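Endoglucanase A (Clostridium longisporum, PDB 6Q1I) hydrolyses internal beta-1,4-glucosidic linkages in barley beta-glucan, lichenan and carboxymethylcellulose, and also degrades xylan, through its glycosyl hydrolase family 5 catalytic domain. Local coordinates at residues 19-24 and 69-74. Numbering follows the deposited sequence. Where two conformers were deposited one is given.
Sequences QEMGVG and FKTIRI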
ATOM      1  N   GLN A  19       0.976 -14.619   7.022  1.00 12.25           N
ATOM      2  CA  GLN A  19       1.678 -14.989   8.247  1.00 13.91           C
ATOM      3  C   GLN A  19       3.162 -14.660   8.190  1.00 13.21           C
ATOM      4  O   GLN A  19       3.784 -14.476   9.242  1.00 14.16           O
ATOM      5  CB  GLN A  19       1.496 -16.484   8.534  1.00 16.97           C
ATOM      6  CG  GLN A  19       0.083 -16.864   8.917  1.00 21.62           C
ATOM      7  CD  GLN A  19      -0.041 -18.315   9.319  1.00 29.45           C
ATOM      8  OE1 GLN A  19      -0.104 -19.203   8.475  1.00 34.00           O
ATOM      9  NE2 GLN A  19      -0.070 -18.562  10.617  1.00 32.48           N
ATOM     10  N   GLU A  20       3.735 -14.558   6.987  1.00 12.60           N
ATOM     11  CA  GLU A  20       5.172 -14.434   6.803  1.00 13.09           C
ATOM     12  C   GLU A  20       5.632 -13.042   6.393  1.00 12.44           C
ATOM     13  O   GLU A  20       6.843 -12.816   6.307  1.00 13.42           O
ATOM     14  CB  GLU A  20       5.648 -15.426   5.729  1.00 15.82           C
ATOM     15  CG  GLU A  20       5.331 -16.870   6.030  1.00 20.21           C
ATOM     16  CD  GLU A  20       5.954 -17.326   7.317  1.00 26.91           C
ATOM     17  OE1 GLU A  20       7.053 -16.836   7.646  1.00 29.54           O
ATOM     18  OE2 GLU A  20       5.335 -18.162   8.005  1.00 31.50           O
ATOM     19  N   MET A  21       4.717 -12.107   6.128  1.00 10.84           N
ATOM     20  CA  MET A  21       5.091 -10.843   5.492  1.00  9.73           C
ATOM     21  C   MET A  21       5.797  -9.857   6.424  1.00 10.24           C
ATOM     22  O   MET A  21       6.450  -8.926   5.941  1.00 10.61           O
ATOM     23  CB  MET A  21       3.850 -10.203   4.862  1.00  9.75           C
ATOM     24  CG  MET A  21       3.357 -10.932   3.622  1.00 11.18           C
ATOM     25  SD  MET A  21       1.756 -10.336   3.039  1.00 10.37           S
ATOM     26  CE  MET A  21       2.132  -8.652   2.578  1.00 11.09           C
ATOM     27  N   GLY A  22       5.684 -10.025   7.736  1.00 10.09           N
ATOM     28  CA  GLY A  22       6.491  -9.258   8.662  1.00  9.10           C
ATOM     29  C   GLY A  22       6.186  -7.779   8.608  1.00  9.52           C
ATOM     30  O   GLY A  22       5.047  -7.357   8.396  1.00 10.33           O
ATOM     31  N   VAL A  23       7.213  -6.979   8.890  1.00  9.54           N
ATOM     32  CA  VAL A  23       7.151  -5.533   8.713  1.00  8.70           C
ATOM     33  C   VAL A  23       7.707  -5.193   7.339  1.00  8.85           C
ATOM     34  O   VAL A  23       8.676  -5.804   6.862  1.00  9.22           O
ATOM     35  CB  VAL A  23       7.856  -4.776   9.859  1.00  9.72           C
ATOM     36  CG1 VAL A  23       9.361  -5.079   9.932  1.00 10.15           C
ATOM     37  CG2 VAL A  23       7.624  -3.289   9.735  1.00 11.04           C
ATOM     38  N   GLY A  24       7.064  -4.228   6.680  1.00  8.19           N
ATOM     39  CA  GLY A  24       7.372  -3.903   5.305  1.00  8.28           C
ATOM     40  C   GLY A  24       7.673  -2.427   5.109  1.00  6.95           C
ATOM     41  O   GLY A  24       7.577  -1.609   6.033  1.00  7.53           O
ATOM     42  N   PHE A  69      13.333  -5.810   7.022  1.00  9.61           N
ATOM     43  CA  PHE A  69      12.000  -5.792   6.435  1.00  9.30           C
ATOM     44  C   PHE A  69      11.825  -7.024   5.553  1.00  9.68           C
ATOM     45  O   PHE A  69      12.755  -7.440   4.858  1.00 12.20           O
ATOM     46  CB  PHE A  69      11.831  -4.531   5.586  1.00  8.95           C
ATOM     47  CG  PHE A  69      11.881  -3.244   6.378  1.00  8.40           C
ATOM     48  CD1 PHE A  69      13.059  -2.530   6.510  1.00  9.62           C
ATOM     49  CD2 PHE A  69      10.742  -2.739   6.973  1.00  8.83           C
ATOM     50  CE1 PHE A  69      13.104  -1.363   7.230  1.00 10.29           C
ATOM     51  CE2 PHE A  69      10.782  -1.562   7.691  1.00 10.42           C
ATOM     52  CZ  PHE A  69      11.967  -0.875   7.825  1.00 10.27           C
ATOM     53  N   LYS A  70      10.618  -7.598   5.555  1.00  8.94           N
ATOM     54  CA  LYS A  70      10.352  -8.799   4.772  1.00  8.95           C
ATOM     55  C   LYS A  70       9.481  -8.554   3.552  1.00  8.49           C
ATOM     56  O   LYS A  70       9.364  -9.452   2.708  1.00  9.66           O
ATOM     57  CB  LYS A  70       9.734  -9.892   5.656  1.00 10.37           C
ATOM     58  CG  LYS A  70      10.761 -10.562   6.576  1.00 12.62           C
ATOM     59  CD  LYS A  70      10.158 -11.717   7.356  1.00 14.01           C
ATOM     60  CE  LYS A  70       9.905 -12.933   6.474  1.00 16.91           C
ATOM     61  NZ  LYS A  70       9.304 -14.064   7.247  1.00 19.03           N
ATOM     62  N   THR A  71       8.863  -7.381   3.452  1.00  7.45           N
ATOM     63  CA  THR A  71       7.967  -7.025   2.362  1.00  7.44           C
ATOM     64  C   THR A  71       8.308  -5.630   1.865  1.00  7.29           C
ATOM     65  O   THR A  71       8.592  -4.731   2.667  1.00  8.07           O
ATOM     66  CB  THR A  71       6.511  -7.024   2.878  1.00  8.09           C
ATOM     67  OG1 THR A  71       6.142  -8.349   3.271  1.00  9.38           O
ATOM     68  CG2 THR A  71       5.527  -6.562   1.818  1.00  8.86           C
ATOM     69  N   ILE A  72       8.256  -5.436   0.547  1.00  7.59           N
ATOM     70  CA  ILE A  72       8.262  -4.103  -0.048  1.00  6.71           C
ATOM     71  C   ILE A  72       6.986  -3.939  -0.871  1.00  6.79           C
ATOM     72  O   ILE A  72       6.640  -4.809  -1.684  1.00  8.13           O
ATOM     73  CB  ILE A  72       9.530  -3.830  -0.882  1.00  7.55           C
ATOM     74  CG1 ILE A  72      10.726  -3.688   0.066  1.00  8.73           C
ATOM     75  CG2 ILE A  72       9.343  -2.582  -1.734  1.00  7.88           C
ATOM     76  CD1 ILE A  72      12.024  -3.309  -0.619  1.00 10.82           C
ATOM     77  N   ARG A  73       6.283  -2.838  -0.643  1.00  6.36           N
ATOM     78  CA  ARG A  73       5.179  -2.426  -1.499  1.00  6.46           C
ATOM     79  C   ARG A  73       5.715  -1.440  -2.526  1.00  6.85           C
ATOM     80  O   ARG A  73       6.461  -0.516  -2.176  1.00  6.92           O
ATOM     81  CB  ARG A  73       4.051  -1.821  -0.665  1.00  6.63           C
ATOM     82  CG  ARG A  73       2.819  -1.362  -1.437  1.00  6.29           C
ATOM     83  CD  ARG A  73       1.667  -1.206  -0.501  1.00  6.99           C
ATOM     84  NE  ARG A  73       0.405  -0.652  -0.997  1.00  7.10           N
ATOM     85  CZ  ARG A  73       0.034   0.624  -0.915  1.00  6.36           C
ATOM     86  NH1 ARG A  73       0.883   1.561  -0.500  1.00  7.28           N
ATOM     87  NH2 ARG A  73      -1.199   0.974  -1.259  1.00  7.11           N
ATOM     88  N   ILE A  74       5.407  -1.707  -3.791  1.00  7.13           N
ATOM     89  CA  ILE A  74       5.811  -0.875  -4.925  0.63  7.52           C
ATOM     90  C   ILE A  74       4.553  -0.166  -5.414  1.00  7.07           C
ATOM     91  O   ILE A  74       3.885  -0.638  -6.350  1.00  7.62           O
ATOM     92  CB  ILE A  74       6.475  -1.710  -6.032  0.63  7.73           C
ATOM     93  CG1 ILE A  74       7.664  -2.494  -5.466  0.63  8.03           C
ATOM     94  CG2 ILE A  74       6.919  -0.814  -7.198  0.63  8.57           C
ATOM     95  CD1 ILE A  74       8.302  -3.446  -6.460  0.63  9.44           C
TER
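Thr71 OG1 donates to Met21 O at 2.7 Å, meeting a lone pair in the carbonyl plane; the hydroxyl is placed there by a chi1 of -64°, which turns OG1 beside its own backbone N. One residue back, Lys70 runs alongside Glu20, and the bend of its chain at chi3 (73°) brings NZ to Glu20 O in a weak hydrogen bond of 2.9 Å, with a long salt bridge from NZ to Glu20 OE1 at 3.6 Å. Gly22, with positive phi, then turns the chain from the helix into strand 23-27. There Val23 O accepts the backbone N-H of Lys70 at 2.9 Å, in a fairly straight bond (159° at the hydrogen), and lies at the edge of the Phe69 ring. Val23 CG1 meets Phe69 CD2 at 4.0 Å, and helix 343-356 touches both side chains. The bare CA of Gly24 comes within 3.0 Å of Thr71 O, a close approach of the two backbones. Arg73 NH1 hydrogen-bonds to Asn26 and to Gln284, a changed residue at the position of the nucleophile inferred by similarity. The contact thus joins neighbouring parallel strands 23-27 and 71-74 near their N-terminal ends in a (beta/alpha)8 (TIM) barrel.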